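Local coordinates for transcriptional regulator of the TetR/AcrR family (Thermobifida fusca YX, PDB 3DCF), which probably binds operator DNA as a dimeric, all-helical transcriptional repressor, as other members of the TetR/AcrR family do, at residues D170-P173 with T174-T177; L112-H115 with T116-L120; E143-K146 with R147-E150; R45-G48 with Y49-S53. All coordinates share one frame; numbering follows the deposited sequence.

Interaction 1 of 4, residues D170-P173 with T174-T177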
loop_
_atom_site.group_PDB
_atom_site.type_symbol
_atom_site.label_atom_id
_atom_site.label_comp_id
_atom_site.label_asym_id
_atom_site.label_seq_id
_atom_site.Cartn_x
_atom_site.Cartn_y
_atom_site.Cartn_z
ATOM N N ASP A 170 8.570 -20.459 9.237
ATOM C CA ASP A 170 7.387 -21.277 8.966
ATOM C C ASP A 170 6.090 -20.459 9.180
ATOM O O ASP A 170 5.488 -20.480 10.251
ATOM C CB ASP A 170 7.428 -22.595 9.792
ATOM C CG ASP A 170 6.511 -23.718 9.232
ATOM O OD1 ASP A 170 5.480 -23.465 8.555
ATOM O OD2 ASP A 170 6.838 -24.898 9.493
ATOM N N VAL A 171 5.717 -19.722 8.131
ATOM C CA VAL A 171 4.441 -18.977 8.027
ATOM C C VAL A 171 3.846 -19.329 6.659
ATOM O O VAL A 171 4.573 -19.765 5.768
ATOM C CB VAL A 171 4.614 -17.422 8.156
ATOM C CG1 VAL A 171 5.221 -17.052 9.519
ATOM C CG2 VAL A 171 5.462 -16.840 7.006
ATOM N N ASP A 172 2.539 -19.143 6.502
ATOM C CA ASP A 172 1.843 -19.423 5.243
ATOM C C ASP A 172 2.515 -18.655 4.080
ATOM O O ASP A 172 2.734 -17.455 4.219
ATOM C CB ASP A 172 0.359 -19.032 5.374
ATOM C CG ASP A 172 -0.426 -19.230 4.088
ATOM O OD1 ASP A 172 -0.444 -18.295 3.263
ATOM O OD2 ASP A 172 -1.041 -20.307 3.922
ATOM N N PRO A 173 2.878 -19.338 2.964
ATOM C CA PRO A 173 3.498 -18.680 1.783
ATOM C C PRO A 173 2.771 -17.450 1.221
ATOM O O PRO A 173 3.432 -16.471 0.841
ATOM C CB PRO A 173 3.503 -19.790 0.721
ATOM C CG PRO A 173 3.539 -21.033 1.468
ATOM C CD PRO A 173 2.753 -20.791 2.738
ATOM N N THR A 174 1.435 -17.511 1.177
ATOM C CA THR A 174 0.618 -16.399 0.672
ATOM C C THR A 174 0.752 -15.152 1.547
ATOM O O THR A 174 0.864 -14.054 1.014
ATOM C CB THR A 174 -0.879 -16.777 0.531
ATOM O OG1 THR A 174 -0.983 -18.056 -0.102
ATOM C CG2 THR A 174 -1.631 -15.731 -0.292
ATOM N N VAL A 175 0.758 -15.331 2.870
ATOM C CA VAL A 175 0.905 -14.214 3.834
ATOM C C VAL A 175 2.302 -13.581 3.786
ATOM O O VAL A 175 2.417 -12.353 3.828
ATOM C CB VAL A 175 0.606 -14.649 5.300
ATOM C CG1 VAL A 175 0.848 -13.476 6.305
ATOM C CG2 VAL A 175 -0.817 -15.181 5.413
ATOM N N ALA A 176 3.344 -14.417 3.716
ATOM C CA ALA A 176 4.724 -13.934 3.620
ATOM C C ALA A 176 4.916 -13.138 2.337
ATOM O O ALA A 176 5.351 -12.001 2.399
ATOM C CB ALA A 176 5.739 -15.093 3.688
ATOM N N THR A 177 4.531 -13.734 1.207
ATOM C CA THR A 177 4.664 -13.132 -0.141
ATOM C C THR A 177 3.976 -11.751 -0.283
ATOM O O THR A 177 4.612 -10.800 -0.758
ATOM C CB THR A 177 4.165 -14.131 -1.235
ATOM O OG1 THR A 177 4.880 -15.362 -1.087
ATOM C CG2 THR A 177 4.338 -13.587 -2.675
#

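Interaction 2 of 4, residues L112-H115 with T116-L120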
loop_
_atom_site.group_PDB
_atom_site.type_symbol
_atom_site.label_atom_id
_atom_site.label_comp_id
_atom_site.label_asym_id
_atom_site.label_seq_id
_atom_site.Cartn_x
_atom_site.Cartn_y
_atom_site.Cartn_z
ATOM N N LEU A 112 13.476 -9.480 -3.998
ATOM C CA LEU A 112 13.068 -8.286 -3.229
ATOM C C LEU A 112 13.903 -7.031 -3.531
ATOM O O LEU A 112 13.354 -5.920 -3.603
ATOM C CB LEU A 112 13.071 -8.578 -1.720
ATOM C CG LEU A 112 11.978 -9.547 -1.239
ATOM C CD1 LEU A 112 12.219 -9.976 0.233
ATOM C CD2 LEU A 112 10.562 -8.951 -1.414
ATOM N N VAL A 113 15.224 -7.207 -3.679
ATOM C CA VAL A 113 16.152 -6.104 -4.037
ATOM C C VAL A 113 15.803 -5.583 -5.438
ATOM O O VAL A 113 15.778 -4.376 -5.669
ATOM C CB VAL A 113 17.642 -6.562 -4.055
ATOM C CG1 VAL A 113 18.558 -5.436 -4.570
ATOM C CG2 VAL A 113 18.092 -7.056 -2.672
ATOM N N GLU A 114 15.558 -6.516 -6.357
ATOM C CA GLU A 114 15.153 -6.209 -7.738
ATOM C C GLU A 114 13.790 -5.509 -7.795
ATOM O O GLU A 114 13.651 -4.518 -8.497
ATOM C CB GLU A 114 15.119 -7.507 -8.579
ATOM C CG GLU A 114 14.589 -7.385 -10.016
ATOM C CD GLU A 114 15.248 -6.261 -10.800
ATOM O OE1 GLU A 114 16.490 -6.180 -10.833
ATOM O OE2 GLU A 114 14.514 -5.446 -11.374
ATOM N N HIS A 115 12.814 -6.046 -7.058
ATOM C CA HIS A 115 11.442 -5.509 -7.021
ATOM C C HIS A 115 11.387 -4.076 -6.476
ATOM O O HIS A 115 10.766 -3.207 -7.093
ATOM C CB HIS A 115 10.506 -6.444 -6.236
ATOM C CG HIS A 115 9.067 -6.036 -6.276
ATOM N ND1 HIS A 115 8.298 -6.119 -7.419
ATOM C CD2 HIS A 115 8.249 -5.558 -5.309
ATOM C CE1 HIS A 115 7.074 -5.694 -7.159
ATOM N NE2 HIS A 115 7.018 -5.347 -5.885
ATOM N N THR A 116 12.080 -3.841 -5.363
ATOM C CA THR A 116 12.159 -2.512 -4.729
ATOM C C THR A 116 12.893 -1.499 -5.611
ATOM O O THR A 116 12.445 -0.356 -5.719
ATOM C CB THR A 116 12.835 -2.582 -3.348
ATOM O OG1 THR A 116 12.316 -3.703 -2.622
ATOM C CG2 THR A 116 12.579 -1.298 -2.554
ATOM N N ARG A 117 14.016 -1.917 -6.218
ATOM C CA ARG A 117 14.763 -1.090 -7.205
ATOM C C ARG A 117 13.839 -0.649 -8.341
ATOM O O ARG A 117 13.853 0.518 -8.727
ATOM C CB ARG A 117 15.971 -1.834 -7.827
ATOM C CG ARG A 117 17.292 -1.791 -7.048
ATOM C CD ARG A 117 18.473 -2.321 -7.918
ATOM N NE ARG A 117 18.381 -3.761 -8.225
ATOM C CZ ARG A 117 19.125 -4.443 -9.122
ATOM N NH1 ARG A 117 20.048 -3.843 -9.888
ATOM N NH2 ARG A 117 18.922 -5.757 -9.276
ATOM N N THR A 118 13.051 -1.592 -8.863
ATOM C CA THR A 118 12.099 -1.312 -9.941
ATOM C C THR A 118 11.009 -0.336 -9.496
ATOM O O THR A 118 10.599 0.503 -10.305
ATOM C CB THR A 118 11.451 -2.603 -10.496
ATOM O OG1 THR A 118 12.484 -3.541 -10.809
ATOM C CG2 THR A 118 10.608 -2.327 -11.755
ATOM N N ILE A 119 10.550 -0.444 -8.235
ATOM C CA ILE A 119 9.528 0.480 -7.684
ATOM C C ILE A 119 10.066 1.929 -7.632
ATOM O O ILE A 119 9.430 2.845 -8.183
ATOM C CB ILE A 119 9.001 0.080 -6.250
ATOM C CG1 ILE A 119 8.313 -1.299 -6.216
ATOM C CG2 ILE A 119 8.009 1.111 -5.724
ATOM C CD1 ILE A 119 7.149 -1.476 -7.147
ATOM N N LEU A 120 11.233 2.104 -6.995
ATOM C CA LEU A 120 11.878 3.434 -6.828
ATOM C C LEU A 120 12.248 4.134 -8.153
ATOM O O LEU A 120 12.298 5.370 -8.204
ATOM C CB LEU A 120 13.109 3.340 -5.907
ATOM C CG LEU A 120 12.871 2.839 -4.473
ATOM C CD1 LEU A 120 14.193 2.775 -3.736
ATOM C CD2 LEU A 120 11.856 3.689 -3.691
#

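Interaction 3 of 4, residues E143-K146 with R147-E150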
loop_
_atom_site.group_PDB
_atom_site.type_symbol
_atom_site.label_atom_id
_atom_site.label_comp_id
_atom_site.label_asym_id
_atom_site.label_seq_id
_atom_site.Cartn_x
_atom_site.Cartn_y
_atom_site.Cartn_z
ATOM N N GLU A 143 -5.760 -7.859 -17.718
ATOM C CA GLU A 143 -4.356 -8.102 -18.057
ATOM C C GLU A 143 -3.440 -7.721 -16.886
ATOM O O GLU A 143 -2.528 -8.477 -16.572
ATOM C CB GLU A 143 -3.959 -7.342 -19.333
ATOM C CG GLU A 143 -2.568 -7.651 -19.915
ATOM C CD GLU A 143 -2.377 -9.095 -20.337
ATOM O OE1 GLU A 143 -3.374 -9.768 -20.674
ATOM O OE2 GLU A 143 -1.214 -9.553 -20.358
HETATM N N MSE A 144 -3.704 -6.574 -16.245
HETATM C CA MSE A 144 -2.942 -6.135 -15.060
HETATM C C MSE A 144 -3.085 -7.119 -13.901
HETATM O O MSE A 144 -2.085 -7.423 -13.240
HETATM C CB MSE A 144 -3.343 -4.730 -14.584
HETATM C CG MSE A 144 -3.117 -3.592 -15.565
HETATM SE SE MSE A 144 -1.300 -3.413 -16.261
HETATM C CE MSE A 144 -1.282 -4.857 -17.690
ATOM N N ARG A 145 -4.305 -7.618 -13.665
ATOM C CA ARG A 145 -4.544 -8.638 -12.618
ATOM C C ARG A 145 -3.758 -9.928 -12.888
ATOM O O ARG A 145 -3.208 -10.509 -11.950
ATOM C CB ARG A 145 -6.043 -8.944 -12.426
ATOM C CG ARG A 145 -6.946 -7.758 -11.998
ATOM C CD ARG A 145 -6.544 -7.043 -10.678
ATOM N NE ARG A 145 -5.331 -6.228 -10.811
ATOM C CZ ARG A 145 -5.260 -4.963 -11.249
ATOM N NH1 ARG A 145 -6.346 -4.273 -11.609
ATOM N NH2 ARG A 145 -4.063 -4.367 -11.328
ATOM N N LYS A 146 -3.685 -10.343 -14.158
ATOM C CA LYS A 146 -2.925 -11.530 -14.556
ATOM C C LYS A 146 -1.423 -11.378 -14.276
ATOM O O LYS A 146 -0.803 -12.336 -13.820
ATOM C CB LYS A 146 -3.175 -11.864 -16.035
ATOM C CG LYS A 146 -2.395 -13.073 -16.627
ATOM C CD LYS A 146 -2.969 -13.530 -17.995
ATOM C CE LYS A 146 -2.947 -12.411 -19.078
ATOM N NZ LYS A 146 -3.619 -12.770 -20.373
ATOM N N ARG A 147 -0.855 -10.190 -14.523
ATOM C CA ARG A 147 0.587 -9.951 -14.272
ATOM C C ARG A 147 0.890 -9.914 -12.767
ATOM O O ARG A 147 1.920 -10.443 -12.357
ATOM C CB ARG A 147 1.151 -8.699 -14.973
ATOM C CG ARG A 147 0.782 -8.497 -16.468
ATOM C CD ARG A 147 0.695 -9.777 -17.345
ATOM N NE ARG A 147 1.987 -10.428 -17.526
ATOM C CZ ARG A 147 2.921 -10.075 -18.418
ATOM N NH1 ARG A 147 2.755 -9.041 -19.254
ATOM N NH2 ARG A 147 4.059 -10.764 -18.470
ATOM N N GLU A 148 0.009 -9.294 -11.965
ATOM C CA GLU A 148 0.120 -9.312 -10.486
ATOM C C GLU A 148 0.138 -10.763 -9.965
ATOM O O GLU A 148 0.940 -11.087 -9.084
ATOM C CB GLU A 148 -1.040 -8.580 -9.776
ATOM C CG GLU A 148 -1.038 -7.045 -9.765
ATOM C CD GLU A 148 -1.927 -6.445 -8.620
ATOM O OE1 GLU A 148 -1.779 -6.840 -7.439
ATOM O OE2 GLU A 148 -2.749 -5.543 -8.879
ATOM N N ARG A 149 -0.761 -11.603 -10.502
ATOM C CA ARG A 149 -0.839 -13.033 -10.143
ATOM C C ARG A 149 0.449 -13.816 -10.413
ATOM O O ARG A 149 0.815 -14.655 -9.593
ATOM C CB ARG A 149 -2.027 -13.756 -10.813
ATOM C CG ARG A 149 -3.367 -13.521 -10.119
ATOM C CD ARG A 149 -4.450 -14.504 -10.587
ATOM N NE ARG A 149 -4.877 -14.254 -11.961
ATOM C CZ ARG A 149 -5.777 -13.339 -12.357
ATOM N NH1 ARG A 149 -6.391 -12.514 -11.493
ATOM N NH2 ARG A 149 -6.062 -13.230 -13.656
ATOM N N GLU A 150 1.110 -13.547 -11.549
ATOM C CA GLU A 150 2.390 -14.206 -11.902
ATOM C C GLU A 150 3.490 -13.904 -10.889
ATOM O O GLU A 150 4.136 -14.834 -10.440
ATOM C CB GLU A 150 2.873 -13.833 -13.304
ATOM C CG GLU A 150 2.036 -14.444 -14.418
ATOM C CD GLU A 150 2.448 -13.972 -15.811
ATOM O OE1 GLU A 150 3.652 -13.665 -16.019
ATOM O OE2 GLU A 150 1.551 -13.939 -16.696
#

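Interaction 4 of 4, residues R45-G48 with Y49-S53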
loop_
_atom_site.group_PDB
_atom_site.type_symbol
_atom_site.label_atom_id
_atom_site.label_comp_id
_atom_site.label_asym_id
_atom_site.label_seq_id
_atom_site.Cartn_x
_atom_site.Cartn_y
_atom_site.Cartn_z
ATOM N N ARG A 45 7.999 12.781 -20.562
ATOM C CA ARG A 45 9.000 13.177 -19.569
ATOM C C ARG A 45 9.316 14.675 -19.689
ATOM O O ARG A 45 9.028 15.443 -18.770
ATOM C CB ARG A 45 10.283 12.345 -19.724
ATOM N N GLU A 46 9.851 15.078 -20.845
ATOM C CA GLU A 46 10.278 16.468 -21.101
ATOM C C GLU A 46 9.159 17.509 -21.052
ATOM O O GLU A 46 9.353 18.589 -20.505
ATOM C CB GLU A 46 11.018 16.580 -22.455
ATOM C CG GLU A 46 11.571 18.016 -22.771
ATOM C CD GLU A 46 12.393 18.126 -24.064
ATOM O OE1 GLU A 46 12.855 17.097 -24.610
ATOM O OE2 GLU A 46 12.583 19.273 -24.524
ATOM N N LYS A 47 8.005 17.179 -21.619
ATOM C CA LYS A 47 6.875 18.115 -21.732
ATOM C C LYS A 47 5.800 17.954 -20.659
ATOM O O LYS A 47 5.244 18.958 -20.208
ATOM C CB LYS A 47 6.239 17.975 -23.129
ATOM C CG LYS A 47 5.329 19.120 -23.556
ATOM C CD LYS A 47 4.838 18.925 -24.989
ATOM C CE LYS A 47 4.060 20.127 -25.495
ATOM N NZ LYS A 47 3.444 19.892 -26.833
ATOM N N GLY A 48 5.507 16.709 -20.267
ATOM C CA GLY A 48 4.422 16.390 -19.315
ATOM C C GLY A 48 3.255 15.743 -20.057
ATOM O O GLY A 48 2.959 16.107 -21.206
ATOM N N TYR A 49 2.568 14.814 -19.391
ATOM C CA TYR A 49 1.463 14.052 -20.004
ATOM C C TYR A 49 0.283 14.907 -20.496
ATOM O O TYR A 49 -0.179 14.725 -21.632
ATOM C CB TYR A 49 0.969 12.941 -19.049
ATOM C CG TYR A 49 -0.194 12.109 -19.574
ATOM C CD1 TYR A 49 0.014 11.052 -20.476
ATOM C CD2 TYR A 49 -1.511 12.383 -19.167
ATOM C CE1 TYR A 49 -1.072 10.290 -20.969
ATOM C CE2 TYR A 49 -2.595 11.634 -19.651
ATOM C CZ TYR A 49 -2.371 10.587 -20.547
ATOM O OH TYR A 49 -3.451 9.865 -21.011
ATOM N N TYR A 50 -0.185 15.827 -19.650
ATOM C CA TYR A 50 -1.360 16.665 -19.976
ATOM C C TYR A 50 -1.110 17.746 -21.039
ATOM O O TYR A 50 -2.069 18.216 -21.656
ATOM C CB TYR A 50 -1.981 17.276 -18.710
ATOM C CG TYR A 50 -2.484 16.238 -17.713
ATOM C CD1 TYR A 50 -3.799 15.727 -17.775
ATOM C CD2 TYR A 50 -1.638 15.752 -16.699
ATOM C CE1 TYR A 50 -4.255 14.744 -16.834
ATOM C CE2 TYR A 50 -2.083 14.786 -15.759
ATOM C CZ TYR A 50 -3.381 14.288 -15.833
ATOM O OH TYR A 50 -3.764 13.354 -14.895
ATOM N N ALA A 51 0.155 18.138 -21.231
ATOM C CA ALA A 51 0.556 19.108 -22.265
ATOM C C ALA A 51 0.855 18.451 -23.634
ATOM O O ALA A 51 0.960 19.158 -24.648
ATOM C CB ALA A 51 1.782 19.911 -21.792
ATOM N N THR A 52 0.992 17.117 -23.651
ATOM C CA THR A 52 1.315 16.330 -24.863
ATOM C C THR A 52 0.075 15.669 -25.471
ATOM O O THR A 52 -0.661 15.011 -24.755
ATOM C CB THR A 52 2.312 15.174 -24.514
ATOM O OG1 THR A 52 3.425 15.693 -23.771
ATOM C CG2 THR A 52 2.806 14.457 -25.780
ATOM N N SER A 53 -0.132 15.819 -26.780
ATOM C CA SER A 53 -1.262 15.184 -27.502
ATOM C C SER A 53 -0.761 14.140 -28.520
ATOM O O SER A 53 0.463 13.947 -28.667
ATOM C CB SER A 53 -2.068 16.265 -28.212
ATOM O OG SER A 53 -1.240 17.015 -29.073
#

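Interaction 1 of 4, residues D170-P173 with T174-T177
D172 and the turn T174-T177 form a helix N-cap, a local contact where the loop after helix 138-164 runs into helix 173-185 of the TetR-type C-terminal domain. The carboxylate of D172 turns back over the first turn, and its OD1 accepts a bond from V175 N at 3.2 Å through the anti lone pair, with a weaker, more bent one from T174 N. D172 sends its carboxylate alongside T174 because CG points opposite the backbone N (chi1 177°), and T174 CB comes within 3.2 Å of OD1. The other oxygen, OD2, makes a salt bridge to R196 of the second subunit, a cation that would probably keep this cap ionised. D172 thus serves the helix start and the subunit interface together. Its carbonyl oxygen takes A176 N at 3.1 Å, almost in line with the C=O bond, which begins the regular helical pattern. Just before the cap, V171 CG2 rests on A176 CB at 3.8 Å, and both residues also lean on Y159 of helix 138-164. One step on, P173 O is gripped twice by T177, whose N and OG1 arrive from opposite faces of the carbonyl plane, the hydroxyl at 2.7 Å.

Interaction 2 of 4, residues L112-H115 with T116-L120
R117 lies back along helix 104-121 over V113 and E114, and its side chain can be followed atom by atom. CB and CG each pass 3.3 Å from V113 O, the same oxygen that accepts the helical bond of R117 N. CD then moves off, while NE stays 3.7 Å from V113 O, which lies at the edge of the guanidinium, and passes V113 CG1. The bend at chi3 (-67°) carries the guanidinium across E114 at about a right angle, and NH2 ends 2.9 Å from E114 OE1. The two planes are 62° apart and OE1 lies well out of the guanidinium plane, so this salt bridge rests on charge, without an N-H aimed at the oxygen. R117 to E114 is an i to i+3 pairing within the TetR-type C-terminal domain. E114 OE2 turns instead to R93 of helix 75-98, tying the buried carboxylate to a second arginine. T116 and T118 repeat one device: each hydroxyl bonds the carbonyl four residues back, T116 OG1 to L112 O at 2.6 Å and T118 OG1 to E114 O at 2.8 Å, opposite in face to the N-H of the same residue. On the H115 ring, one face receives the CG1-CD1 arm of I119, while Y151 meets it edge-to-face.

Interaction 3 of 4, residues E143-K146 with R147-E150
Charge pairing leads here, with R145 and E148 side by side and pointing the same way. NH2 and NE of R145 both lie near one oxygen, E148 OE2, and make weak bonds to it, NH2 at 3.0 Å; the planes stand 72° apart, and the salt bridge is held more by charge than by direction. The double bend of R145 at chi2 and chi3 folds its guanidinium back to this spot. With an alanine in this position, E148 would probably lose the cation beside it and be left with a long, weak pairing to R189 of the second subunit. On another side of the helix, K146 NZ makes a salt bridge with a weak hydrogen bond to E143 OE1 at 3.0 Å. R147 stands between two acids: E143 OE2, 4.2 Å from NH1, is too far for a salt bridge, whereas E150 OE2 forms a long one to NE at 3.6 Å.

Packing comes next. R149 lays one guanidinium face over the backbone of R145 and K146, with R145 O about 3.7 Å above the plane. R147 packs its CD against E143 OE2 at 3.6 Å, and its side chain meets V87 and L91 of helix 75-98.

Regular backbone bonds, such as E148 N to M144 O, underlie all of this. The i to i+3 salt bridges are typical of charged helix surfaces, here on a stretch of helix 138-164 that also packs on helices 75-98 and 123-130.

Interaction 4 of 4, residues R45-G48 with Y49-S53
G48 hands the chain on to Y49 where helix 31-46 has ended, and its positive phi (107°) would push any CB against the carbonyl oxygen of K47, so the turn suits a residue without one. Y49 turns its CB away from the preceding segment; its hydroxyl bonds E76, K75 lies against its ring in a cation-pi contact, and F44 meets it as well. Y50 follows, its ring taking Y49 CD2 over the centre of one face.

A51 turns back toward K47. Its CB lies 4.0 Å from K47 CG, and the extended lysine chain runs on past it until CE is 3.4 Å from A51 O. NZ makes a weak bond to that same oxygen, but its stronger partner is D56, with which it forms a salt bridge.

T52 closes the turn. With OG1 beside its backbone N (chi1 -50°), the hydroxyl reaches G48 O at 2.6 Å, approaching from above the carbonyl plane, and T52 N adds a weak bond to the same acceptor. K47 CB flanks OG1 at 3.7 Å. Replacing this threonine by valine would remove the hydroxyl, and G48 O would probably lose its short bond across the turn, leaving the turn less firmly held.

S53 comes last, as N-cap of the next helix, its N bonded to D56. The loop thus joins helix 31-46 to helix 54-61, the first helix of the predicted helix-turn-helix; T52 packs back on L43 and F44, and K75, at the start of helix 75-98, bonds the carbonyls of Y49 and T52.

How the interactions relate
From the N terminus, interaction 4 comes first, closing the tight loop between helix 31-46 and helix 54-61 in the predicted DNA-binding domain. Interactions 2, 3 and 1 then follow in that order in the C-terminal domain. All four are local and run in series; none nests in or crosses another. Interactions 2 and 3 lie within helix 104-121 and helix 138-164, both of which pack on helix 75-98, and their centres are 18 Å apart. Interaction 1 starts helix 173-185, which lies against both of those helices, and its loop meets the second subunit. It is farthest from interaction 4, with centres 42 Å apart on opposite sides of the chain's centre.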